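Local coordinates for single domain haemoglobin (Campylobacter jejuni, PDB 2WY4), which binds heme in a globin fold, here with cyanide in the heme pocket, and probably serves in oxygen binding or in the turnover of nitric oxide, at residues L87-E91 with E92-I96; L109-E113 with A114-A118; E120-Y123 with G124-K128. One frame throughout, in Å; residues are numbered along the deposited sequence. Where two conformers were deposited one is given.

Overall arrangement
Three local contacts follow one another along a single globin chain, and together they trace how two successive helices, 94-109 and 113-139, are begun and set against the heme. Interaction 1 runs from the turn after helix 74-86 into the start of helix 94-109, beside the porphyrin. Interaction 2 starts helix 113-139 at the surface, its centre about 25 Å from that of interaction 1. Interaction 3 is further along that helix, about 15 Å from interaction 2 and 14 Å from interaction 1 between centres. Interactions 1 and 3 touch: Y123 OH probably hydrogen-bonds to Y94 O, and A127 packs on Y94. The heme-side turn is thereby joined to the last long helix, whereas interaction 2 stands apart.

Interaction 1 of 3, residues L87-E91 with E92-I96; sequences LGVKE and EHYPI. With HEM (protoporphyrin IX containing Fe), chain B.
V89 and Y94 meet beside the heme, V89 CG1 lying 3.7 Å from Y94 CE1, and both side chains also rest on the porphyrin. The heme methyl CMC sits 3.6 Å above the plane of the Y94 ring, over its centre. Both V89 methyls reach the heme, CG2 coming 3.6 Å from the vinyl carbon CAC. H93 adds its CB against that same vinyl group, while the vinyl carbon CBC lies over one face of the H93 imidazole.

A short backbone frame positions this shell. K90 N donates a hydrogen bond to H93 ND1 at 2.9 Å, almost straight (175°), with the donor close to the imidazole plane, so the ring's rotation is tied to the main chain. In return H93 N donates to K90 O, and Y94 N to E91 O; both donors stand well above the plane of the carbonyl they meet. G88, at positive phi, closes the preceding helix in a Schellman motif. Farther out, V89 O accepts from Y138 OH, and both V89 and Y94 touch H84, the axial iron ligand.

Because ND1 accepts the N-H of K90, a neutral H93 would be expected to carry its own proton on NE2. The proximal pocket thus gains an apolar wall of V89, H93 CB and the Y94 ring face, while the main chain satisfies H93 ND1 and E134 satisfies Y94 OH.

Interaction 2 of 3, residues L109-E113 with A114-A118; sequences LNPDE and ATLKA
D112 and T115 cross at about a right angle at the start of helix 113-139, and a single carboxylate oxygen serves both bonds between them. T115 N approaches D112 OD1 at 2.8 Å nearly along the C-O axis. The hydroxyl T115 OG1 reaches that oxygen, also at 2.8 Å, from above the carboxylate plane, 39° out of it. This is an N-cap: with chi1 at 62°, D112 holds its CG between its own backbone N and carbonyl carbon, which folds OD1 back over the first turn.

T115 has two working branches. While OG1 turns to the aspartate, CG2 lies 3.7 Å from P111 CB, giving the proline an apolar seat beside the cap. L116 crosses E113 obliquely, its CD1 methyl 4.0 Å from E113 OE1, and its N donates to D112 O. The next backbone bond of the helix runs from K117 N to E113 O. Outward from the turn, P111 packs on I105 and L116 on L102 of helix 94-109, and T115 touches I8 of helix 4-34.

A negatively charged carboxylate at this helix start would be favoured by the helix dipole, and sharing one oxygen between an amide and a hydroxyl should fix the rotation of both side chains.

Interaction 3 of 3, residues E120-Y123 with G124-K128; sequences EVAY and GKIAK
With CG anti to the backbone N (chi1 -180°), Y123 lays its ring along helix 113-139 toward A127, one turn on. The contact belongs to the last long helix of the globin fold and follows its i to i+4 spacing. A127 CB forms an off-centre CH-pi contact, 4.2 Å from the centroid of the Y123 ring and 29° off its normal; CE2 is the nearest ring atom. Beneath it, A127 N bonds Y123 O nearly in line with the carbonyl, at 2.8 Å.

I126 is rotated differently: its CG1 stands beside its own backbone N (chi1 -68°), and this branch runs back over the preceding turn, CG1 coming 3.2 Å from A122 O while CD1 reaches A122 CB at 4.3 Å. I126 and Y123 also touch the heme, which brings this part of the helix to the pocket. On the outer side V121 and K125 lie side by side and point the same way, the lysine extended so that its far end reaches the valine.

Outside the contact, helix 4-34 meets A122 through I9, and helix 94-109 meets Y123 through V97 and L101. The alkyl contact on the outer side is made by K125 CE, 3.9 Å from V121 CG1.

Interaction 1 of 3, residues L87-E91 with E92-I96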
ATOM      1  N   LEU A  87      -9.200  12.299   5.864  1.00 14.31           N
ATOM      2  CA  LEU A  87      -8.042  12.532   6.725  1.00 15.03           C
ATOM      3  C   LEU A  87      -6.954  13.408   6.105  1.00 15.14           C
ATOM      4  O   LEU A  87      -5.924  13.648   6.718  1.00 16.49           O
ATOM      5  CB  LEU A  87      -7.453  11.190   7.155  1.00 15.03           C
ATOM      6  CG  LEU A  87      -8.333  10.498   8.215  1.00 16.97           C
ATOM      7  CD1 LEU A  87      -7.872   9.093   8.502  1.00 15.79           C
ATOM      8  CD2 LEU A  87      -8.389  11.335   9.515  1.00 18.74           C
ATOM      9  N   GLY A  88      -7.213  13.917   4.912  1.00 14.58           N
ATOM     10  CA  GLY A  88      -6.288  14.828   4.245  1.00 15.23           C
ATOM     11  C   GLY A  88      -5.092  14.180   3.609  1.00 15.26           C
ATOM     12  O   GLY A  88      -4.038  14.814   3.507  1.00 17.06           O
ATOM     13  N   VAL A  89      -5.247  12.934   3.166  1.00 15.04           N
ATOM     14  CA  VAL A  89      -4.217  12.276   2.391  1.00 14.32           C
ATOM     15  C   VAL A  89      -4.125  12.995   1.049  1.00 14.50           C
ATOM     16  O   VAL A  89      -5.105  13.112   0.310  1.00 15.85           O
ATOM     17  CB  VAL A  89      -4.569  10.812   2.162  1.00 13.21           C
ATOM     18  CG1 VAL A  89      -3.587  10.188   1.206  1.00 13.12           C
ATOM     19  CG2 VAL A  89      -4.629  10.065   3.492  1.00 13.69           C
ATOM     20  N   LYS A  90      -2.919  13.441   0.708  1.00 14.91           N
ATOM     21  CA  LYS A  90      -2.689  14.135  -0.544  1.00 15.91           C
ATOM     22  C   LYS A  90      -1.858  13.333  -1.505  1.00 15.39           C
ATOM     23  O   LYS A  90      -1.154  12.407  -1.109  1.00 14.86           O
ATOM     24  CB  LYS A  90      -1.971  15.460  -0.312  1.00 17.17           C
ATOM     25  CG  LYS A  90      -2.635  16.361   0.683  1.00 19.17           C
ATOM     26  CD  LYS A  90      -3.973  16.836   0.182  1.00 23.54           C
ATOM     27  CE  LYS A  90      -4.747  17.513   1.297  1.00 25.86           C
ATOM     28  NZ  LYS A  90      -5.998  18.147   0.806  1.00 28.54           N
ATOM     29  N   GLU A  91      -1.888  13.738  -2.779  1.00 15.79           N
ATOM     30  CA  GLU A  91      -1.060  13.117  -3.789  1.00 15.77           C
ATOM     31  C   GLU A  91       0.367  13.024  -3.315  1.00 15.78           C
ATOM     32  O   GLU A  91       1.028  12.020  -3.534  1.00 15.23           O
ATOM     33  CB  GLU A  91      -1.065  13.932  -5.094  0.50 16.36           C
ATOM     34  CG  GLU A  91      -2.424  14.215  -5.700  0.50 18.36           C
ATOM     35  CD  GLU A  91      -2.332  15.077  -6.945  0.50 19.64           C
ATOM     36  OE1 GLU A  91      -1.220  15.129  -7.557  0.50 20.26           O
ATOM     37  OE2 GLU A  91      -3.367  15.707  -7.307  0.50 21.74           O
ATOM     38  N   GLU A  92       0.858  14.079  -2.668  1.00 15.31           N
ATOM     39  CA  GLU A  92       2.242  14.136  -2.258  1.00 16.07           C
ATOM     40  C   GLU A  92       2.614  13.200  -1.117  1.00 14.83           C
ATOM     41  O   GLU A  92       3.779  13.070  -0.788  1.00 16.33           O
ATOM     42  CB  GLU A  92       2.615  15.579  -1.874  1.00 16.63           C
ATOM     43  CG  GLU A  92       2.596  16.552  -3.025  1.00 18.64           C
ATOM     44  CD  GLU A  92       1.224  16.854  -3.578  1.00 18.34           C
ATOM     45  OE1 GLU A  92       0.261  16.949  -2.786  1.00 19.58           O
ATOM     46  OE2 GLU A  92       1.104  17.039  -4.831  1.00 22.98           O
ATOM     47  N   HIS A  93       1.624  12.565  -0.476  1.00 13.67           N
ATOM     48  CA  HIS A  93       1.961  11.578   0.569  1.00 13.76           C
ATOM     49  C   HIS A  93       2.270  10.233  -0.056  1.00 12.31           C
ATOM     50  O   HIS A  93       2.934   9.445   0.542  1.00 12.99           O
ATOM     51  CB  HIS A  93       0.805  11.347   1.530  1.00 13.73           C
ATOM     52  CG  HIS A  93       0.553  12.464   2.494  1.00 14.92           C
ATOM     53  ND1 HIS A  93      -0.634  13.157   2.516  1.00 15.26           N
ATOM     54  CD2 HIS A  93       1.312  12.972   3.493  1.00 16.64           C
ATOM     55  CE1 HIS A  93      -0.580  14.067   3.477  1.00 15.98           C
ATOM     56  NE2 HIS A  93       0.580  13.954   4.104  1.00 17.10           N
ATOM     57  N   TYR A  94       1.785   9.982  -1.263  1.00 12.29           N
ATOM     58  CA  TYR A  94       1.983   8.678  -1.879  1.00 12.66           C
ATOM     59  C   TYR A  94       3.464   8.303  -2.086  1.00 13.16           C
ATOM     60  O   TYR A  94       3.805   7.133  -1.876  1.00 13.65           O
ATOM     61  CB  TYR A  94       1.109   8.464  -3.137  1.00 12.28           C
ATOM     62  CG  TYR A  94      -0.324   8.168  -2.804  1.00 12.37           C
ATOM     63  CD1 TYR A  94      -1.207   9.188  -2.514  1.00 14.33           C
ATOM     64  CD2 TYR A  94      -0.783   6.860  -2.722  1.00 13.52           C
ATOM     65  CE1 TYR A  94      -2.497   8.924  -2.151  1.00 12.93           C
ATOM     66  CE2 TYR A  94      -2.073   6.592  -2.360  1.00 13.93           C
ATOM     67  CZ  TYR A  94      -2.926   7.620  -2.088  1.00 13.20           C
ATOM     68  OH  TYR A  94      -4.233   7.346  -1.747  1.00 13.50           O
ATOM     69  N   PRO A  95       4.361   9.228  -2.504  1.00 14.10           N
ATOM     70  CA  PRO A  95       5.777   8.862  -2.561  1.00 13.54           C
ATOM     71  C   PRO A  95       6.388   8.482  -1.175  1.00 12.94           C
ATOM     72  O   PRO A  95       7.385   7.732  -1.101  1.00 13.60           O
ATOM     73  CB  PRO A  95       6.435  10.122  -3.146  1.00 13.29           C
ATOM     74  CG  PRO A  95       5.366  10.798  -3.874  1.00 13.81           C
ATOM     75  CD  PRO A  95       4.144  10.584  -3.035  1.00 13.65           C
ATOM     76  N   ILE A  96       5.835   9.019  -0.090  1.00 13.61           N
ATOM     77  CA  ILE A  96       6.302   8.664   1.243  1.00 13.20           C
ATOM     78  C   ILE A  96       5.946   7.215   1.523  1.00 13.53           C
ATOM     79  O   ILE A  96       6.756   6.412   1.942  1.00 13.30           O
ATOM     80  CB  ILE A  96       5.684   9.601   2.301  1.00 13.83           C
ATOM     81  CG1 ILE A  96       6.242  11.010   2.122  1.00 15.65           C
ATOM     82  CG2 ILE A  96       5.977   9.095   3.659  1.00 15.28           C
ATOM     83  CD1 ILE A  96       5.545  12.060   2.987  1.00 17.10           C
TER
HETATM   84  CHA HEM B 150      -6.452   3.927   5.910  1.00 10.86           C
HETATM   85  CHB HEM B 150      -4.840   1.464   2.107  1.00 10.61           C
HETATM   86  CHC HEM B 150      -1.900   5.128   1.029  1.00 11.96           C
HETATM   87  CHD HEM B 150      -3.066   7.290   5.216  1.00 10.33           C
HETATM   88  C1A HEM B 150      -6.343   2.990   4.953  1.00 10.31           C
HETATM   89  C2A HEM B 150      -7.095   1.776   4.846  1.00 11.22           C
HETATM   90  C3A HEM B 150      -6.646   1.064   3.796  1.00 11.36           C
HETATM   91  C4A HEM B 150      -5.570   1.848   3.221  1.00 11.08           C
HETATM   92  CMA HEM B 150      -7.182  -0.288   3.303  1.00 11.82           C
HETATM   93  CAA HEM B 150      -8.251   1.381   5.799  1.00 12.48           C
HETATM   94  CBA HEM B 150      -9.428   2.352   5.691  1.00 14.21           C
HETATM   95  CGA HEM B 150     -10.542   1.991   4.763  1.00 17.75           C
HETATM   96  O1A HEM B 150     -10.638   0.811   4.333  1.00 19.71           O
HETATM   97  O2A HEM B 150     -11.397   2.910   4.499  1.00 19.80           O
HETATM   98  C1B HEM B 150      -3.880   2.233   1.505  1.00 11.65           C
HETATM   99  C2B HEM B 150      -3.177   1.888   0.322  1.00 11.68           C
HETATM  100  C3B HEM B 150      -2.361   2.911   0.020  1.00 11.05           C
HETATM  101  C4B HEM B 150      -2.530   3.923   1.002  1.00 12.16           C
HETATM  102  CMB HEM B 150      -3.287   0.549  -0.397  1.00 12.57           C
HETATM  103  CAB HEM B 150      -1.343   3.052  -1.121  1.00 11.59           C
HETATM  104  CBB HEM B 150      -1.629   2.696  -2.360  1.00 14.19           C
HETATM  105  C1C HEM B 150      -1.973   6.077   2.022  1.00 11.56           C
HETATM  106  C2C HEM B 150      -1.316   7.333   2.104  1.00 12.40           C
HETATM  107  C3C HEM B 150      -1.636   7.882   3.257  1.00 13.14           C
HETATM  108  C4C HEM B 150      -2.494   6.989   3.993  1.00 11.73           C
HETATM  109  CMC HEM B 150      -0.453   7.939   0.985  1.00 11.48           C
HETATM  110  CAC HEM B 150      -1.158   9.233   3.762  1.00 14.29           C
HETATM  111  CBC HEM B 150      -0.461   9.293   4.904  1.00 14.64           C
HETATM  112  C1D HEM B 150      -4.100   6.557   5.762  1.00 11.92           C
HETATM  113  C2D HEM B 150      -4.702   6.900   6.993  1.00 12.11           C
HETATM  114  C3D HEM B 150      -5.764   5.890   7.245  1.00 11.71           C
HETATM  115  C4D HEM B 150      -5.700   5.029   6.110  1.00 11.50           C
HETATM  116  CMD HEM B 150      -4.346   8.081   7.869  1.00 12.91           C
HETATM  117  CAD HEM B 150      -6.693   5.766   8.440  1.00 12.14           C
HETATM  118  CBD HEM B 150      -6.201   4.615   9.313  1.00 12.89           C
HETATM  119  CGD HEM B 150      -6.822   4.573  10.676  1.00 11.87           C
HETATM  120  O1D HEM B 150      -6.065   4.393  11.638  1.00 12.50           O
HETATM  121  O2D HEM B 150      -8.075   4.694  10.752  1.00 14.61           O
HETATM  122  NA  HEM B 150      -5.396   3.025   3.952  1.00 11.04           N
HETATM  123  NB  HEM B 150      -3.483   3.487   1.898  1.00 11.49           N
HETATM  124  NC  HEM B 150      -2.695   5.886   3.191  1.00 12.14           N
HETATM  125  ND  HEM B 150      -4.695   5.428   5.248  1.00 12.34           N
HETATM  126 FE   HEM B 150      -4.085   4.460   3.567  1.00 12.78          FE

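Interaction 2 of 3, residues L109-E113 with A114-A118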
ATOM      1  N   LEU A 109      11.309  -9.250   3.082  1.00 20.19           N
ATOM      2  CA  LEU A 109      11.277 -10.281   2.044  1.00 21.33           C
ATOM      3  C   LEU A 109      12.650 -10.564   1.477  1.00 22.95           C
ATOM      4  O   LEU A 109      12.868 -11.607   0.882  1.00 23.18           O
ATOM      5  CB  LEU A 109      10.324  -9.890   0.906  1.00 21.38           C
ATOM      6  CG  LEU A 109       8.863 -10.272   1.055  1.00 21.87           C
ATOM      7  CD1 LEU A 109       8.254  -9.414   2.130  1.00 23.06           C
ATOM      8  CD2 LEU A 109       8.112 -10.092  -0.249  1.00 21.53           C
ATOM      9  N   ASN A 110      13.561  -9.603   1.646  1.00 24.14           N
ATOM     10  CA  ASN A 110      14.915  -9.692   1.101  1.00 25.16           C
ATOM     11  C   ASN A 110      14.876 -10.253  -0.322  1.00 24.15           C
ATOM     12  O   ASN A 110      15.513 -11.259  -0.642  1.00 24.95           O
ATOM     13  CB  ASN A 110      15.805 -10.531   2.022  1.00 26.72           C
ATOM     14  CG  ASN A 110      17.286 -10.243   1.837  1.00 30.77           C
ATOM     15  OD1 ASN A 110      18.110 -10.540   2.723  1.00 35.39           O
ATOM     16  ND2 ASN A 110      17.639  -9.682   0.693  1.00 33.57           N
ATOM     17  N   PRO A 111      14.113  -9.594  -1.185  1.00 22.87           N
ATOM     18  CA  PRO A 111      13.920 -10.072  -2.552  1.00 22.27           C
ATOM     19  C   PRO A 111      15.088  -9.793  -3.492  1.00 20.68           C
ATOM     20  O   PRO A 111      16.000  -9.018  -3.176  1.00 20.92           O
ATOM     21  CB  PRO A 111      12.708  -9.283  -3.028  1.00 23.26           C
ATOM     22  CG  PRO A 111      12.242  -8.536  -1.893  1.00 23.77           C
ATOM     23  CD  PRO A 111      13.416  -8.322  -0.966  1.00 22.61           C
ATOM     24  N   ASP A 112      15.007 -10.399  -4.671  1.00 19.51           N
ATOM     25  CA  ASP A 112      15.993 -10.125  -5.715  1.00 19.01           C
ATOM     26  C   ASP A 112      15.645  -8.806  -6.380  1.00 18.01           C
ATOM     27  O   ASP A 112      14.605  -8.213  -6.101  1.00 18.14           O
ATOM     28  CB  ASP A 112      16.107 -11.314  -6.680  1.00 19.04           C
ATOM     29  CG  ASP A 112      14.822 -11.637  -7.430  1.00 18.83           C
ATOM     30  OD1 ASP A 112      13.918 -10.779  -7.567  1.00 17.85           O
ATOM     31  OD2 ASP A 112      14.663 -12.761  -7.970  1.00 20.53           O
ATOM     32  N   GLU A 113      16.505  -8.317  -7.262  1.00 17.23           N
ATOM     33  CA  GLU A 113      16.303  -7.028  -7.851  1.00 16.26           C
ATOM     34  C   GLU A 113      15.102  -7.027  -8.747  1.00 16.58           C
ATOM     35  O   GLU A 113      14.404  -6.035  -8.798  1.00 17.94           O
ATOM     36  CB  GLU A 113      17.580  -6.566  -8.588  1.00 16.76           C
ATOM     37  CG  GLU A 113      18.683  -6.234  -7.617  1.00 18.46           C
ATOM     38  CD  GLU A 113      18.363  -5.072  -6.683  1.00 19.58           C
ATOM     39  OE1 GLU A 113      17.680  -4.103  -7.103  1.00 22.62           O
ATOM     40  OE2 GLU A 113      18.845  -5.124  -5.528  1.00 23.89           O
ATOM     41  N   ALA A 114      14.853  -8.135  -9.456  1.00 16.43           N
ATOM     42  CA  ALA A 114      13.700  -8.185 -10.325  1.00 15.69           C
ATOM     43  C   ALA A 114      12.423  -8.003  -9.515  1.00 15.48           C
ATOM     44  O   ALA A 114      11.503  -7.340  -9.958  1.00 15.58           O
ATOM     45  CB  ALA A 114      13.656  -9.502 -11.109  1.00 15.49           C
ATOM     46  N   THR A 115      12.386  -8.608  -8.333  1.00 14.79           N
ATOM     47  CA  THR A 115      11.181  -8.500  -7.483  1.00 14.77           C
ATOM     48  C   THR A 115      11.028  -7.084  -6.956  1.00 15.15           C
ATOM     49  O   THR A 115       9.947  -6.504  -6.973  1.00 15.34           O
ATOM     50  CB  THR A 115      11.217  -9.522  -6.366  1.00 15.28           C
ATOM     51  OG1 THR A 115      11.198 -10.829  -6.946  1.00 18.11           O
ATOM     52  CG2 THR A 115       9.943  -9.457  -5.539  1.00 16.45           C
ATOM     53  N   LEU A 116      12.132  -6.509  -6.498  1.00 15.77           N
ATOM     54  CA  LEU A 116      12.082  -5.130  -6.045  1.00 16.73           C
ATOM     55  C   LEU A 116      11.595  -4.188  -7.155  1.00 17.28           C
ATOM     56  O   LEU A 116      10.759  -3.316  -6.935  1.00 16.98           O
ATOM     57  CB  LEU A 116      13.461  -4.676  -5.570  1.00 18.35           C
ATOM     58  CG  LEU A 116      13.881  -4.898  -4.148  1.00 21.50           C
ATOM     59  CD1 LEU A 116      15.227  -4.247  -3.895  1.00 23.80           C
ATOM     60  CD2 LEU A 116      12.828  -4.334  -3.185  1.00 23.01           C
ATOM     61  N   LYS A 117      12.166  -4.341  -8.352  1.00 16.84           N
ATOM     62  CA  LYS A 117      11.764  -3.539  -9.510  1.00 17.39           C
ATOM     63  C   LYS A 117      10.274  -3.716  -9.814  1.00 16.90           C
ATOM     64  O   LYS A 117       9.523  -2.758 -10.085  1.00 16.11           O
ATOM     65  CB  LYS A 117      12.622  -3.938 -10.725  1.00 18.92           C
ATOM     66  CG  LYS A 117      12.539  -2.998 -11.904  1.00 20.71           C
ATOM     67  CD  LYS A 117      12.924  -1.572 -11.508  1.00 25.16           C
ATOM     68  CE  LYS A 117      13.760  -0.861 -12.574  1.00 27.49           C
ATOM     69  NZ  LYS A 117      15.189  -1.139 -12.348  1.00 31.74           N
ATOM     70  N   ALA A 118       9.817  -4.959  -9.714  1.00 16.19           N
ATOM     71  CA  ALA A 118       8.444  -5.233 -10.035  1.00 15.96           C
ATOM     72  C   ALA A 118       7.536  -4.497  -9.035  1.00 15.16           C
ATOM     73  O   ALA A 118       6.519  -3.952  -9.432  1.00 15.98           O
ATOM     74  CB  ALA A 118       8.189  -6.741 -10.061  1.00 16.36           C
TER

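Interaction 3 of 3, residues E120-Y123 with G124-K128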
ATOM      1  N   GLU A 120       8.351  -1.758  -7.333  1.00 16.44           N
ATOM      2  CA  GLU A 120       8.497  -0.318  -7.551  1.00 17.02           C
ATOM      3  C   GLU A 120       7.516   0.113  -8.645  1.00 16.85           C
ATOM      4  O   GLU A 120       6.789   1.106  -8.524  1.00 16.02           O
ATOM      5  CB  GLU A 120       9.910   0.052  -8.007  0.60 17.65           C
ATOM      6  CG  GLU A 120      10.985  -0.232  -6.994  0.60 19.25           C
ATOM      7  CD  GLU A 120      12.335   0.300  -7.442  0.60 23.08           C
ATOM      8  OE1 GLU A 120      12.470   0.666  -8.631  0.60 28.09           O
ATOM      9  OE2 GLU A 120      13.244   0.358  -6.599  0.60 27.77           O
ATOM     10  N   VAL A 121       7.497  -0.655  -9.730  1.00 15.86           N
ATOM     11  CA  VAL A 121       6.593  -0.380 -10.833  1.00 17.27           C
ATOM     12  C   VAL A 121       5.105  -0.529 -10.432  1.00 17.59           C
ATOM     13  O   VAL A 121       4.260   0.333 -10.743  1.00 17.94           O
ATOM     14  CB  VAL A 121       6.940  -1.299 -12.019  1.00 17.99           C
ATOM     15  CG1 VAL A 121       5.955  -1.161 -13.127  1.00 18.34           C
ATOM     16  CG2 VAL A 121       8.346  -0.978 -12.559  1.00 19.33           C
ATOM     17  N   ALA A 122       4.788  -1.631  -9.775  1.00 16.86           N
ATOM     18  CA  ALA A 122       3.420  -1.877  -9.358  1.00 15.55           C
ATOM     19  C   ALA A 122       2.951  -0.789  -8.430  1.00 15.51           C
ATOM     20  O   ALA A 122       1.827  -0.331  -8.556  1.00 15.51           O
ATOM     21  CB  ALA A 122       3.289  -3.213  -8.674  1.00 15.05           C
ATOM     22  N   TYR A 123       3.777  -0.419  -7.462  1.00 14.74           N
ATOM     23  CA  TYR A 123       3.355   0.624  -6.536  1.00 13.90           C
ATOM     24  C   TYR A 123       3.010   1.920  -7.272  1.00 14.92           C
ATOM     25  O   TYR A 123       2.033   2.580  -6.982  1.00 14.56           O
ATOM     26  CB  TYR A 123       4.379   0.911  -5.428  1.00 13.93           C
ATOM     27  CG  TYR A 123       3.848   2.004  -4.507  1.00 13.10           C
ATOM     28  CD1 TYR A 123       2.926   1.686  -3.503  1.00 12.96           C
ATOM     29  CD2 TYR A 123       4.140   3.327  -4.723  1.00 13.31           C
ATOM     30  CE1 TYR A 123       2.385   2.633  -2.722  1.00 12.88           C
ATOM     31  CE2 TYR A 123       3.613   4.302  -3.917  1.00 12.90           C
ATOM     32  CZ  TYR A 123       2.702   3.961  -2.934  1.00 12.11           C
ATOM     33  OH  TYR A 123       2.152   4.948  -2.141  1.00 12.58           O
ATOM     34  N   GLY A 124       3.837   2.299  -8.246  1.00 15.38           N
ATOM     35  CA  GLY A 124       3.517   3.496  -8.966  1.00 16.08           C
ATOM     36  C   GLY A 124       2.134   3.420  -9.579  1.00 16.58           C
ATOM     37  O   GLY A 124       1.385   4.395  -9.553  1.00 16.38           O
ATOM     38  N   LYS A 125       1.794   2.266 -10.142  1.00 16.45           N
ATOM     39  CA  LYS A 125       0.505   2.105 -10.779  1.00 17.34           C
ATOM     40  C   LYS A 125      -0.659   2.110  -9.777  1.00 16.05           C
ATOM     41  O   LYS A 125      -1.701   2.703 -10.024  1.00 15.56           O
ATOM     42  CB  LYS A 125       0.485   0.818 -11.585  0.60 17.67           C
ATOM     43  CG  LYS A 125       1.398   0.852 -12.793  0.60 20.36           C
ATOM     44  CD  LYS A 125       1.500  -0.506 -13.435  0.60 23.38           C
ATOM     45  CE  LYS A 125       2.419  -0.502 -14.655  0.60 24.93           C
ATOM     46  NZ  LYS A 125       2.235  -1.736 -15.466  0.60 27.13           N
ATOM     47  N   ILE A 126      -0.466   1.449  -8.647  1.00 15.21           N
ATOM     48  CA  ILE A 126      -1.480   1.337  -7.602  1.00 14.13           C
ATOM     49  C   ILE A 126      -1.723   2.719  -7.012  1.00 14.39           C
ATOM     50  O   ILE A 126      -2.849   3.171  -6.866  1.00 14.65           O
ATOM     51  CB  ILE A 126      -0.973   0.366  -6.545  1.00 14.18           C
ATOM     52  CG1 ILE A 126      -0.896  -1.035  -7.094  1.00 13.30           C
ATOM     53  CG2 ILE A 126      -1.904   0.365  -5.350  1.00 13.47           C
ATOM     54  CD1 ILE A 126      -0.075  -1.962  -6.238  1.00 16.15           C
ATOM     55  N   ALA A 127      -0.640   3.431  -6.742  1.00 14.24           N
ATOM     56  CA  ALA A 127      -0.749   4.763  -6.210  1.00 13.46           C
ATOM     57  C   ALA A 127      -1.525   5.663  -7.146  1.00 14.10           C
ATOM     58  O   ALA A 127      -2.349   6.435  -6.694  1.00 15.00           O
ATOM     59  CB  ALA A 127       0.611   5.347  -5.916  1.00 13.78           C
ATOM     60  N   LYS A 128      -1.227   5.594  -8.439  1.00 15.51           N
ATOM     61  CA  LYS A 128      -1.925   6.424  -9.399  1.00 16.41           C
ATOM     62  C   LYS A 128      -3.426   6.147  -9.383  1.00 16.07           C
ATOM     63  O   LYS A 128      -4.237   7.062  -9.484  1.00 16.05           O
ATOM     64  CB  LYS A 128      -1.361   6.196 -10.803  0.70 16.71           C
ATOM     65  CG  LYS A 128      -2.172   6.893 -11.893  0.70 17.19           C
ATOM     66  CD  LYS A 128      -1.521   6.673 -13.250  0.70 19.02           C
ATOM     67  CE  LYS A 128      -1.973   7.686 -14.281  0.70 22.22           C
ATOM     68  NZ  LYS A 128      -3.423   7.831 -14.354  0.70 24.46           N
TER